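Local coordinates for aldehyde dehydrogenase family protein (Pseudomonas syringae pv. tomato, PDB 5IUW) that probably oxidises aldehydes to carboxylic acids with NAD(P)+ as cofactor, and binds NAD together with indole-3-acetic acid, at residues G118-G123 against W167-M172; H361-R366 against A394-Q399; Y427-A432 against A465-F470. All coordinates share one frame; numbering follows the deposited sequence.

Overall arrangement
Contacts 1 and 3 both border the bound NAD and indole-3-acetic acid. They do not touch each other, and their nearest atoms are about 8 Å apart. Contact 1 brings Trp167, Asn168, Phe169, Val119 and Met172 to the two ligands. Contact 3 brings Leu429 and Phe467 to them. In contact 3 the side chain of Leu429 is about 3 Å from that of Cys302, and that of Phe467 about 3 Å from that of Thr303, both of the indoleacetate site. Contact 2 is a surface contact, about 17 Å from contact 1 between nearest atoms. It does meet contact 3, where Gln399 O lies 4.2 Å from Tyr427 CE2. Its segment 394-399 precedes the NAD-binding Glu401 closely in the chain.

Contact 1 of 3, residues G118-G123 against W167-M172; sequences GVDIPG and WNFPLM. With NAD (nicotinamide-adenine-dinucleotide), chain C; IAC (1H-indol-3-ylacetic acid), chain D.
The Phe169 ring has Asp120 at its edge and indole-3-acetic acid over one face. Asp120 OD2 lies near the ring plane, 3.1 Å from Phe169 CD1. The oxygen lies by the C-H rim, with the carboxylate and ring planes 22° apart. On the face, atom C2 of the ligand, in its six-membered ring, sits 3.5 Å above the plane of the Phe169 ring, offset toward the rim. Phe169 holds its CG beside the backbone N, chi1 -64°, and this turns the ring rim to Asp120 and one face to the ligand. The Trp167 ring is met at its edge by NAD. Its NE1 gives a weak hydrogen bond to phosphate oxygen O1N of NAD.

Asp120 is also paired with Lys111, whose NZ forms a salt bridge to OD2. Glu105 lies close to the same oxygen, and Lys111 probably offsets the two acids.

Phe169 is the N-cap residue of helix 170-183, and the Trp-Asn-Phe run that it ends is a signature of aldehyde dehydrogenases. Asn168 binds indoleacetate. In this family the equivalent asparagine helps form the oxyanion hole, together with the backbone N of the cysteine. Here ND2 of Asn168 bonds to Glu300 O and lies 3.3 Å from the nicotinamide atom C5N of NAD, while Cys302 N is hydrogen-bonded to indole-3-acetic acid.

Helix 113-134 packs on helix 170-183 through Met172. This side chain bends at its end, chi3 -59°, and lays CE against the helix backbone, 3.5 Å from Asp120 CA. Val119 CG1 touches the same methyl at 3.8 Å. Both Val119 and Met172 also meet the indole, Val119 CG1 lying 3.8 Å from C3 of the ligand. Ile121 CD1 and Leu171 CD2 also meet, tightly, at 3.5 Å.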
loop_
_atom_site.group_PDB
_atom_site.type_symbol
_atom_site.label_atom_id
_atom_site.label_comp_id
_atom_site.label_asym_id
_atom_site.label_seq_id
_atom_site.Cartn_x
_atom_site.Cartn_y
_atom_site.Cartn_z
ATOM N N GLY A 118 -4.539 20.520 28.344
ATOM C CA GLY A 118 -4.853 19.109 28.220
ATOM C C GLY A 118 -5.188 18.646 26.813
ATOM O O GLY A 118 -5.063 17.467 26.499
ATOM N N VAL A 119 -5.610 19.562 25.953
ATOM C CA VAL A 119 -6.038 19.167 24.615
ATOM C C VAL A 119 -5.190 19.779 23.500
ATOM O O VAL A 119 -4.623 19.052 22.680
ATOM C CB VAL A 119 -7.525 19.525 24.382
ATOM C CG1 VAL A 119 -7.931 19.254 22.945
ATOM C CG2 VAL A 119 -8.404 18.739 25.341
ATOM N N ASP A 120 -5.087 21.106 23.475
ATOM C CA ASP A 120 -4.425 21.800 22.370
ATOM C C ASP A 120 -2.923 21.550 22.255
ATOM O O ASP A 120 -2.438 21.183 21.189
ATOM C CB ASP A 120 -4.670 23.302 22.474
ATOM C CG ASP A 120 -6.112 23.664 22.224
ATOM O OD1 ASP A 120 -6.957 23.382 23.103
ATOM O OD2 ASP A 120 -6.402 24.219 21.146
ATOM N N ILE A 121 -2.188 21.782 23.332
ATOM C CA ILE A 121 -0.743 21.618 23.295
ATOM C C ILE A 121 -0.361 20.148 23.038
ATOM O O ILE A 121 0.432 19.883 22.145
ATOM C CB ILE A 121 -0.053 22.114 24.606
ATOM C CG1 ILE A 121 -0.366 23.588 24.912
ATOM C CG2 ILE A 121 1.444 21.842 24.571
ATOM C CD1 ILE A 121 -0.494 24.510 23.744
ATOM N N PRO A 122 -0.923 19.190 23.806
ATOM C CA PRO A 122 -0.593 17.800 23.460
ATOM C C PRO A 122 -1.032 17.408 22.049
ATOM O O PRO A 122 -0.317 16.661 21.388
ATOM C CB PRO A 122 -1.361 16.986 24.511
ATOM C CG PRO A 122 -1.487 17.928 25.684
ATOM C CD PRO A 122 -1.711 19.263 25.055
ATOM N N GLY A 123 -2.174 17.920 21.600
ATOM C CA GLY A 123 -2.653 17.644 20.263
ATOM C C GLY A 123 -1.712 18.162 19.191
ATOM O O GLY A 123 -1.485 17.500 18.180
ATOM N N TRP A 167 -8.579 30.786 14.347
ATOM C CA TRP A 167 -8.344 31.145 15.739
ATOM C C TRP A 167 -8.909 30.160 16.776
ATOM O O TRP A 167 -8.633 30.302 17.953
ATOM C CB TRP A 167 -8.918 32.534 16.000
ATOM C CG TRP A 167 -10.343 32.693 15.588
ATOM C CD1 TRP A 167 -10.805 33.258 14.432
ATOM C CD2 TRP A 167 -11.501 32.285 16.326
ATOM N NE1 TRP A 167 -12.176 33.237 14.412
ATOM C CE2 TRP A 167 -12.630 32.647 15.563
ATOM C CE3 TRP A 167 -11.696 31.664 17.569
ATOM C CZ2 TRP A 167 -13.937 32.398 15.995
ATOM C CZ3 TRP A 167 -12.997 31.412 17.995
ATOM C CH2 TRP A 167 -14.100 31.784 17.209
ATOM N N ASN A 168 -9.698 29.173 16.360
ATOM C CA ASN A 168 -10.374 28.359 17.370
ATOM C C ASN A 168 -9.475 27.289 18.023
ATOM O O ASN A 168 -9.612 27.008 19.208
ATOM C CB ASN A 168 -11.636 27.727 16.788
ATOM C CG ASN A 168 -11.355 26.765 15.657
ATOM O OD1 ASN A 168 -10.416 26.940 14.883
ATOM N ND2 ASN A 168 -12.196 25.742 15.544
ATOM N N PHE A 169 -8.572 26.694 17.257
ATOM C CA PHE A 169 -7.498 25.891 17.830
ATOM C C PHE A 169 -6.194 26.355 17.190
ATOM O O PHE A 169 -5.700 25.715 16.261
ATOM C CB PHE A 169 -7.695 24.392 17.577
ATOM C CG PHE A 169 -8.908 23.797 18.234
ATOM C CD1 PHE A 169 -8.823 23.218 19.488
ATOM C CD2 PHE A 169 -10.132 23.779 17.576
ATOM C CE1 PHE A 169 -9.936 22.653 20.087
ATOM C CE2 PHE A 169 -11.251 23.211 18.163
ATOM C CZ PHE A 169 -11.156 22.649 19.423
ATOM N N PRO A 170 -5.645 27.479 17.668
ATOM C CA PRO A 170 -4.522 28.160 17.004
ATOM C C PRO A 170 -3.291 27.264 16.830
ATOM O O PRO A 170 -2.806 27.084 15.717
ATOM C CB PRO A 170 -4.198 29.327 17.954
ATOM C CG PRO A 170 -5.426 29.518 18.771
ATOM C CD PRO A 170 -6.057 28.163 18.906
ATOM N N LEU A 171 -2.795 26.701 17.921
ATOM C CA LEU A 171 -1.582 25.902 17.831
ATOM C C LEU A 171 -1.836 24.546 17.178
ATOM O O LEU A 171 -1.047 24.092 16.358
ATOM C CB LEU A 171 -0.957 25.711 19.214
ATOM C CG LEU A 171 0.340 24.895 19.206
ATOM C CD1 LEU A 171 1.369 25.489 18.249
ATOM C CD2 LEU A 171 0.921 24.811 20.580
ATOM N N MET A 172 -2.938 23.902 17.544
ATOM C CA MET A 172 -3.218 22.585 17.017
ATOM C C MET A 172 -3.431 22.617 15.497
ATOM O O MET A 172 -2.915 21.752 14.793
ATOM C CB MET A 172 -4.426 21.969 17.708
ATOM C CG MET A 172 -4.476 20.456 17.575
ATOM S SD MET A 172 -6.061 19.748 18.024
ATOM C CE MET A 172 -6.218 20.296 19.705
HETATM P PA NAD C . -11.804 32.964 8.441
HETATM O O1A NAD C . -12.043 32.332 7.093
HETATM O O2A NAD C . -12.467 34.295 8.517
HETATM O O5B NAD C . -10.230 33.185 8.617
HETATM C C5B NAD C . -9.373 32.024 8.651
HETATM C C4B NAD C . -7.970 32.452 8.100
HETATM O O4B NAD C . -8.084 32.923 6.881
HETATM C C3B NAD C . -7.431 33.581 8.954
HETATM O O3B NAD C . -6.105 33.388 9.179
HETATM C C2B NAD C . -7.716 34.822 8.062
HETATM O O2B NAD C . -6.868 35.975 8.504
HETATM C C1B NAD C . -7.465 34.398 6.866
HETATM N N9A NAD C . -8.096 35.219 5.839
HETATM C C8A NAD C . -9.209 35.973 5.970
HETATM N N7A NAD C . -9.433 36.591 4.784
HETATM C C5A NAD C . -8.459 36.212 3.911
HETATM C C6A NAD C . -8.217 36.531 2.587
HETATM N N6A NAD C . -8.960 37.384 1.757
HETATM N N1A NAD C . -7.169 36.019 1.929
HETATM C C2A NAD C . -6.345 35.170 2.587
HETATM N N3A NAD C . -6.569 34.847 3.900
HETATM C C4A NAD C . -7.633 35.366 4.555
HETATM O O3 NAD C . -12.357 31.973 9.539
HETATM P PN NAD C . -12.299 32.201 11.142
HETATM O O1N NAD C . -12.769 33.600 11.439
HETATM O O2N NAD C . -10.865 32.047 11.580
HETATM O O5D NAD C . -13.327 31.209 11.867
HETATM C C5D NAD C . -13.154 29.796 11.936
HETATM C C4D NAD C . -13.793 29.048 10.696
HETATM O O4D NAD C . -12.945 28.114 10.405
HETATM C C3D NAD C . -15.099 28.315 10.982
HETATM O O3D NAD C . -15.964 28.371 9.922
HETATM C C2D NAD C . -14.654 26.843 11.206
HETATM O O2D NAD C . -15.757 25.853 10.908
HETATM C C1D NAD C . -13.697 26.691 10.397
HETATM N N1N NAD C . -12.814 25.640 10.873
HETATM C C2N NAD C . -12.613 24.514 10.098
HETATM C C3N NAD C . -11.771 23.499 10.563
HETATM C C7N NAD C . -11.556 22.244 9.715
HETATM O O7N NAD C . -12.307 22.007 8.787
HETATM N N7N NAD C . -10.518 21.370 10.006
HETATM C C4N NAD C . -11.135 23.627 11.793
HETATM C C5N NAD C . -11.331 24.759 12.563
HETATM C C6N NAD C . -12.178 25.774 12.096
HETATM C C IAC D . -10.972 17.675 17.361
HETATM C C1 IAC D . -10.518 18.960 17.360
HETATM C C2 IAC D . -9.830 19.480 18.487
HETATM C C3 IAC D . -9.624 18.670 19.596
HETATM C C4 IAC D . -10.087 17.357 19.602
HETATM C C5 IAC D . -10.757 16.849 18.499
HETATM C C7 IAC D . -10.858 19.534 16.142
HETATM C C8 IAC D . -11.531 18.597 15.385
HETATM C C17 IAC D . -10.528 20.947 15.751
HETATM C C18 IAC D . -11.371 21.382 14.583
HETATM N N IAC D . -11.604 17.447 16.128
HETATM O O2 IAC D . -12.339 22.171 14.754
HETATM O O3 IAC D . -11.059 20.957 13.444
#

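Contact 2 of 3, residues H361-R366 against A394-Q399; sequences HTDGAR and AMRIAQ
Asp363 and Arg396 meet with their side chains crossing at about a right angle, and the carboxylate and guanidinium planes are 27° apart. The grip is side-on. Arg396 NE bonds to Asp363 OD2 at 3.2 Å, nearly straight at 175° and in the guanidinium plane, and it meets the syn lone pair of OD2. Arg396 NH2 reaches Asp363 OD1 at 2.9 Å, again from the syn side but well out of the carboxylate plane. A bend at chi3, -60°, turns the guanidinium edge to the carboxylate. Asp363 OD2 takes a second bond, the third to this carboxylate, from the backbone N of Arg396 at 3.1 Å, nearly along the C-O direction. The acid is therefore tied to both the side chain and the first turn of helix 396-399. Thr362 CG2 lies at the edge of the guanidinium, 3.6 Å from Arg396 NH2.

Met395 packs next to Asp363 through its extended chain, whose CE is 3.5 Å from Asp363 O. Ala365 CB lies 4.3 Å from Met395 SD and 4.2 Å from Ile397 CD1.

Gly364 ends helix 347-362 with a Schellman motif, and the chain then turns into strand 366-369. That strand pairs antiparallel with strand 382-389, whose Phe388 meets Ala365 and Ile397. The contact thus joins the end of helix 347-362 to the start of helix 396-399, at the surface.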
loop_
_atom_site.group_PDB
_atom_site.type_symbol
_atom_site.label_atom_id
_atom_site.label_comp_id
_atom_site.label_asym_id
_atom_site.label_seq_id
_atom_site.Cartn_x
_atom_site.Cartn_y
_atom_site.Cartn_z
ATOM N N HIS A 361 -35.651 31.947 17.653
ATOM C CA HIS A 361 -36.972 32.396 18.083
ATOM C C HIS A 361 -37.812 32.796 16.896
ATOM O O HIS A 361 -38.963 32.383 16.768
ATOM C CB HIS A 361 -36.850 33.583 19.038
ATOM C CG HIS A 361 -36.243 33.237 20.354
ATOM N ND1 HIS A 361 -36.685 32.181 21.117
ATOM C CD2 HIS A 361 -35.203 33.782 21.028
ATOM C CE1 HIS A 361 -35.966 32.110 22.222
ATOM N NE2 HIS A 361 -35.055 33.066 22.190
ATOM N N THR A 362 -37.214 33.603 16.031
ATOM C CA THR A 362 -37.910 34.152 14.887
ATOM C C THR A 362 -38.491 33.053 14.008
ATOM O O THR A 362 -39.684 33.053 13.719
ATOM C CB THR A 362 -36.984 35.040 14.049
ATOM O OG1 THR A 362 -36.637 36.209 14.805
ATOM C CG2 THR A 362 -37.670 35.457 12.767
ATOM N N ASP A 363 -37.648 32.106 13.615
ATOM C CA ASP A 363 -38.046 31.053 12.691
ATOM C C ASP A 363 -38.972 30.008 13.313
ATOM O O ASP A 363 -39.429 29.099 12.624
ATOM C CB ASP A 363 -36.811 30.361 12.122
ATOM C CG ASP A 363 -35.948 31.298 11.302
ATOM O OD1 ASP A 363 -36.321 32.486 11.150
ATOM O OD2 ASP A 363 -34.898 30.838 10.804
ATOM N N GLY A 364 -39.240 30.125 14.607
ATOM C CA GLY A 364 -40.272 29.313 15.227
ATOM C C GLY A 364 -39.850 28.121 16.068
ATOM O O GLY A 364 -40.692 27.315 16.454
ATOM N N ALA A 365 -38.559 28.004 16.359
ATOM C CA ALA A 365 -38.076 26.948 17.242
ATOM C C ALA A 365 -38.430 27.252 18.699
ATOM O O ALA A 365 -38.788 28.379 19.034
ATOM C CB ALA A 365 -36.575 26.776 17.087
ATOM N N ARG A 366 -38.318 26.247 19.561
ATOM C CA ARG A 366 -38.658 26.398 20.974
ATOM C C ARG A 366 -37.403 26.369 21.838
ATOM O O ARG A 366 -36.730 25.343 21.928
ATOM C CB ARG A 366 -39.628 25.293 21.418
ATOM C CG ARG A 366 -40.167 25.455 22.834
ATOM C CD ARG A 366 -41.137 24.339 23.230
ATOM N NE ARG A 366 -40.527 23.364 24.140
ATOM C CZ ARG A 366 -40.421 22.063 23.893
ATOM N NH1 ARG A 366 -40.892 21.561 22.763
ATOM N NH2 ARG A 366 -39.846 21.259 24.780
ATOM N N ALA A 394 -35.027 23.292 7.439
ATOM C CA ALA A 394 -35.060 24.477 6.581
ATOM C C ALA A 394 -34.772 25.778 7.340
ATOM O O ALA A 394 -34.452 26.790 6.733
ATOM C CB ALA A 394 -36.415 24.584 5.872
ATOM N N MET A 395 -34.898 25.754 8.661
ATOM C CA MET A 395 -34.657 26.953 9.464
ATOM C C MET A 395 -33.206 27.414 9.378
ATOM O O MET A 395 -32.303 26.612 9.129
ATOM C CB MET A 395 -35.027 26.701 10.920
ATOM C CG MET A 395 -36.485 26.396 11.150
ATOM S SD MET A 395 -36.759 26.001 12.877
ATOM C CE MET A 395 -38.524 25.719 12.904
ATOM N N ARG A 396 -32.988 28.707 9.595
ATOM C CA ARG A 396 -31.652 29.288 9.519
ATOM C C ARG A 396 -30.679 28.646 10.508
ATOM O O ARG A 396 -29.527 28.386 10.168
ATOM C CB ARG A 396 -31.702 30.806 9.762
ATOM C CG ARG A 396 -32.066 31.634 8.528
ATOM C CD ARG A 396 -32.199 33.136 8.843
ATOM N NE ARG A 396 -33.239 33.421 9.832
ATOM C CZ ARG A 396 -33.499 34.627 10.336
ATOM N NH1 ARG A 396 -32.795 35.686 9.956
ATOM N NH2 ARG A 396 -34.469 34.771 11.226
ATOM N N ILE A 397 -31.129 28.397 11.734
ATOM C CA ILE A 397 -30.229 27.829 12.724
ATOM C C ILE A 397 -29.897 26.365 12.378
ATOM O O ILE A 397 -28.954 25.813 12.914
ATOM C CB ILE A 397 -30.800 27.917 14.172
ATOM C CG1 ILE A 397 -32.169 27.245 14.285
ATOM C CG2 ILE A 397 -30.875 29.368 14.639
ATOM C CD1 ILE A 397 -32.604 27.022 15.716
ATOM N N ALA A 398 -30.653 25.745 11.475
ATOM C CA ALA A 398 -30.333 24.372 11.072
ATOM C C ALA A 398 -29.464 24.336 9.820
ATOM O O ALA A 398 -28.752 23.362 9.594
ATOM C CB ALA A 398 -31.599 23.563 10.854
ATOM N N GLN A 399 -29.519 25.393 9.011
ATOM C CA GLN A 399 -28.765 25.422 7.757
ATOM C C GLN A 399 -27.406 26.102 7.882
ATOM O O GLN A 399 -26.461 25.696 7.216
ATOM C CB GLN A 399 -29.571 26.121 6.655
ATOM C CG GLN A 399 -30.640 25.252 6.010
ATOM C CD GLN A 399 -30.067 24.068 5.236
ATOM O OE1 GLN A 399 -29.095 24.202 4.495
ATOM N NE2 GLN A 399 -30.674 22.905 5.408
#

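Contact 3 of 3, residues Y427-A432 against A465-F470; sequences YGLAAA and APFGGF. With NAD (nicotinamide-adenine-dinucleotide), chain C; IAC (1H-indol-3-ylacetic acid), chain D.
Phe470 N and Gly428 O form the direct hydrogen bond between 427-432 and 465-470. It is 2.8 Å long and almost straight, at 172°. The donor approaches from above the carbonyl plane, 46° out of it, rather than on a lone pair. The same oxygen of Gly428 receives a CA-H...O contact from Gly469 CA at 3.5 Å. Gly428 has no side chain, which lets the backbones run close here.

A water makes a second link. It accepts from Gly468 N at 2.8 Å and donates to Leu429 O at 3.0 Å. It also lies over the centre of one face of the Phe467 ring, 3.2 Å above the plane.

Apolar contact comes from Leu429. Its CG is anti to the backbone N, chi1 -167°, and CD1 comes up against the glycine backbone, 3.6 Å from Gly468 C. The same methyl meets the Phe467 ring.

Both side chains also touch the ligands, and the contact forms part of the wall where nicotinamide and indoleacetate meet. NAD lies at the edge of the Phe467 ring, where N7N of the nicotinamide amide is 3.2 Å from Phe467 CE1. The ring also approaches the acetate of indole-3-acetic acid, with Phe467 CZ 3.7 Å from O3, and meets Trp176 edge-to-face. The other methyl of Leu429 is directed to the nicotinamide amide, and its side chain touches Cys302, part of the indoleacetate site.

The Pro-Phe-Gly-Gly run of 466-469 belongs to the loop between strands 452-455 and 474-475. At Pro466, the backbone O bonds to Ser492 OG of a second subunit. Segment 427-432 leads into strand 430-434, which lies between strands 273-276 and 452-455, parallel to both.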
loop_
_atom_site.group_PDB
_atom_site.type_symbol
_atom_site.label_atom_id
_atom_site.label_comp_id
_atom_site.label_asym_id
_atom_site.label_seq_id
_atom_site.Cartn_x
_atom_site.Cartn_y
_atom_site.Cartn_z
ATOM N N TYR A 427 -22.674 21.410 3.564
ATOM C CA TYR A 427 -21.471 21.000 4.276
ATOM C C TYR A 427 -21.310 19.475 4.301
ATOM O O TYR A 427 -22.163 18.757 3.796
ATOM C CB TYR A 427 -21.492 21.555 5.701
ATOM C CG TYR A 427 -21.418 23.064 5.774
ATOM C CD1 TYR A 427 -20.309 23.745 5.286
ATOM C CD2 TYR A 427 -22.445 23.805 6.349
ATOM C CE1 TYR A 427 -20.225 25.114 5.357
ATOM C CE2 TYR A 427 -22.368 25.181 6.431
ATOM C CZ TYR A 427 -21.251 25.832 5.933
ATOM O OH TYR A 427 -21.151 27.202 6.005
ATOM N N GLY A 428 -20.212 18.989 4.874
ATOM C CA GLY A 428 -19.952 17.556 4.920
ATOM C C GLY A 428 -18.668 17.204 5.657
ATOM O O GLY A 428 -17.869 16.392 5.188
ATOM N N LEU A 429 -18.482 17.799 6.830
ATOM C CA LEU A 429 -17.235 17.649 7.563
ATOM C C LEU A 429 -17.273 16.411 8.463
ATOM O O LEU A 429 -16.342 15.608 8.481
ATOM C CB LEU A 429 -16.959 18.909 8.386
ATOM C CG LEU A 429 -15.563 19.056 8.965
ATOM C CD1 LEU A 429 -14.529 19.004 7.855
ATOM C CD2 LEU A 429 -15.494 20.375 9.690
ATOM N N ALA A 430 -18.365 16.258 9.196
ATOM C CA ALA A 430 -18.508 15.133 10.100
ATOM C C ALA A 430 -19.969 14.794 10.336
ATOM O O ALA A 430 -20.872 15.576 10.016
ATOM C CB ALA A 430 -17.817 15.416 11.425
ATOM N N ALA A 431 -20.180 13.611 10.892
ATOM C CA ALA A 431 -21.484 13.152 11.294
ATOM C C ALA A 431 -21.311 12.053 12.347
ATOM O O ALA A 431 -20.230 11.465 12.475
ATOM C CB ALA A 431 -22.291 12.653 10.071
ATOM N N ALA A 432 -22.362 11.797 13.122
ATOM C CA ALA A 432 -22.336 10.663 14.038
ATOM C C ALA A 432 -23.643 9.870 14.027
ATOM O O ALA A 432 -24.717 10.408 13.761
ATOM C CB ALA A 432 -22.011 11.119 15.465
ATOM N N ALA A 465 -6.450 8.914 11.778
ATOM C CA ALA A 465 -7.695 9.174 11.053
ATOM C C ALA A 465 -7.641 10.444 10.212
ATOM O O ALA A 465 -7.562 11.535 10.754
ATOM C CB ALA A 465 -8.853 9.260 12.022
ATOM N N PRO A 466 -7.689 10.297 8.875
ATOM C CA PRO A 466 -7.793 11.455 7.980
ATOM C C PRO A 466 -9.014 12.289 8.340
ATOM O O PRO A 466 -10.063 11.730 8.652
ATOM C CB PRO A 466 -7.974 10.847 6.588
ATOM C CG PRO A 466 -7.691 9.413 6.715
ATOM C CD PRO A 466 -7.733 9.015 8.155
ATOM N N PHE A 467 -8.869 13.605 8.270
ATOM C CA PHE A 467 -9.893 14.531 8.708
ATOM C C PHE A 467 -10.068 15.602 7.641
ATOM O O PHE A 467 -9.088 16.181 7.192
ATOM C CB PHE A 467 -9.495 15.146 10.059
ATOM C CG PHE A 467 -10.485 16.117 10.615
ATOM C CD1 PHE A 467 -10.524 17.429 10.161
ATOM C CD2 PHE A 467 -11.356 15.735 11.625
ATOM C CE1 PHE A 467 -11.428 18.329 10.673
ATOM C CE2 PHE A 467 -12.262 16.648 12.156
ATOM C CZ PHE A 467 -12.292 17.947 11.670
ATOM N N GLY A 468 -11.314 15.856 7.237
ATOM C CA GLY A 468 -11.607 16.845 6.203
ATOM C C GLY A 468 -12.985 16.664 5.575
ATOM O O GLY A 468 -13.719 15.748 5.937
ATOM N N GLY A 469 -13.326 17.522 4.619
ATOM C CA GLY A 469 -14.706 17.659 4.196
ATOM C C GLY A 469 -15.104 17.046 2.866
ATOM O O GLY A 469 -14.274 16.875 1.974
ATOM N N PHE A 470 -16.381 16.665 2.789
ATOM C CA PHE A 470 -17.113 16.494 1.533
ATOM C C PHE A 470 -17.645 17.879 1.142
ATOM O O PHE A 470 -17.779 18.761 1.998
ATOM C CB PHE A 470 -18.299 15.528 1.684
ATOM C CG PHE A 470 -17.944 14.051 1.643
ATOM C CD1 PHE A 470 -16.919 13.531 2.411
ATOM C CD2 PHE A 470 -18.701 13.174 0.869
ATOM C CE1 PHE A 470 -16.628 12.169 2.387
ATOM C CE2 PHE A 470 -18.414 11.810 0.838
ATOM C CZ PHE A 470 -17.373 11.310 1.601
HETATM P PA NAD C . -11.804 32.964 8.441
HETATM O O1A NAD C . -12.043 32.332 7.093
HETATM O O2A NAD C . -12.467 34.295 8.517
HETATM O O5B NAD C . -10.230 33.185 8.617
HETATM C C5B NAD C . -9.373 32.024 8.651
HETATM C C4B NAD C . -7.970 32.452 8.100
HETATM O O4B NAD C . -8.084 32.923 6.881
HETATM C C3B NAD C . -7.431 33.581 8.954
HETATM O O3B NAD C . -6.105 33.388 9.179
HETATM C C2B NAD C . -7.716 34.822 8.062
HETATM O O2B NAD C . -6.868 35.975 8.504
HETATM C C1B NAD C . -7.465 34.398 6.866
HETATM N N9A NAD C . -8.096 35.219 5.839
HETATM C C8A NAD C . -9.209 35.973 5.970
HETATM N N7A NAD C . -9.433 36.591 4.784
HETATM C C5A NAD C . -8.459 36.212 3.911
HETATM C C6A NAD C . -8.217 36.531 2.587
HETATM N N6A NAD C . -8.960 37.384 1.757
HETATM N N1A NAD C . -7.169 36.019 1.929
HETATM C C2A NAD C . -6.345 35.170 2.587
HETATM N N3A NAD C . -6.569 34.847 3.900
HETATM C C4A NAD C . -7.633 35.366 4.555
HETATM O O3 NAD C . -12.357 31.973 9.539
HETATM P PN NAD C . -12.299 32.201 11.142
HETATM O O1N NAD C . -12.769 33.600 11.439
HETATM O O2N NAD C . -10.865 32.047 11.580
HETATM O O5D NAD C . -13.327 31.209 11.867
HETATM C C5D NAD C . -13.154 29.796 11.936
HETATM C C4D NAD C . -13.793 29.048 10.696
HETATM O O4D NAD C . -12.945 28.114 10.405
HETATM C C3D NAD C . -15.099 28.315 10.982
HETATM O O3D NAD C . -15.964 28.371 9.922
HETATM C C2D NAD C . -14.654 26.843 11.206
HETATM O O2D NAD C . -15.757 25.853 10.908
HETATM C C1D NAD C . -13.697 26.691 10.397
HETATM N N1N NAD C . -12.814 25.640 10.873
HETATM C C2N NAD C . -12.613 24.514 10.098
HETATM C C3N NAD C . -11.771 23.499 10.563
HETATM C C7N NAD C . -11.556 22.244 9.715
HETATM O O7N NAD C . -12.307 22.007 8.787
HETATM N N7N NAD C . -10.518 21.370 10.006
HETATM C C4N NAD C . -11.135 23.627 11.793
HETATM C C5N NAD C . -11.331 24.759 12.563
HETATM C C6N NAD C . -12.178 25.774 12.096
HETATM C C IAC D . -10.972 17.675 17.361
HETATM C C1 IAC D . -10.518 18.960 17.360
HETATM C C2 IAC D . -9.830 19.480 18.487
HETATM C C3 IAC D . -9.624 18.670 19.596
HETATM C C4 IAC D . -10.087 17.357 19.602
HETATM C C5 IAC D . -10.757 16.849 18.499
HETATM C C7 IAC D . -10.858 19.534 16.142
HETATM C C8 IAC D . -11.531 18.597 15.385
HETATM C C17 IAC D . -10.528 20.947 15.751
HETATM C C18 IAC D . -11.371 21.382 14.583
HETATM N N IAC D . -11.604 17.447 16.128
HETATM O O2 IAC D . -12.339 22.171 14.754
HETATM O O3 IAC D . -11.059 20.957 13.444
HETATM O O HOH W 1 -13.394 15.392 9.102
#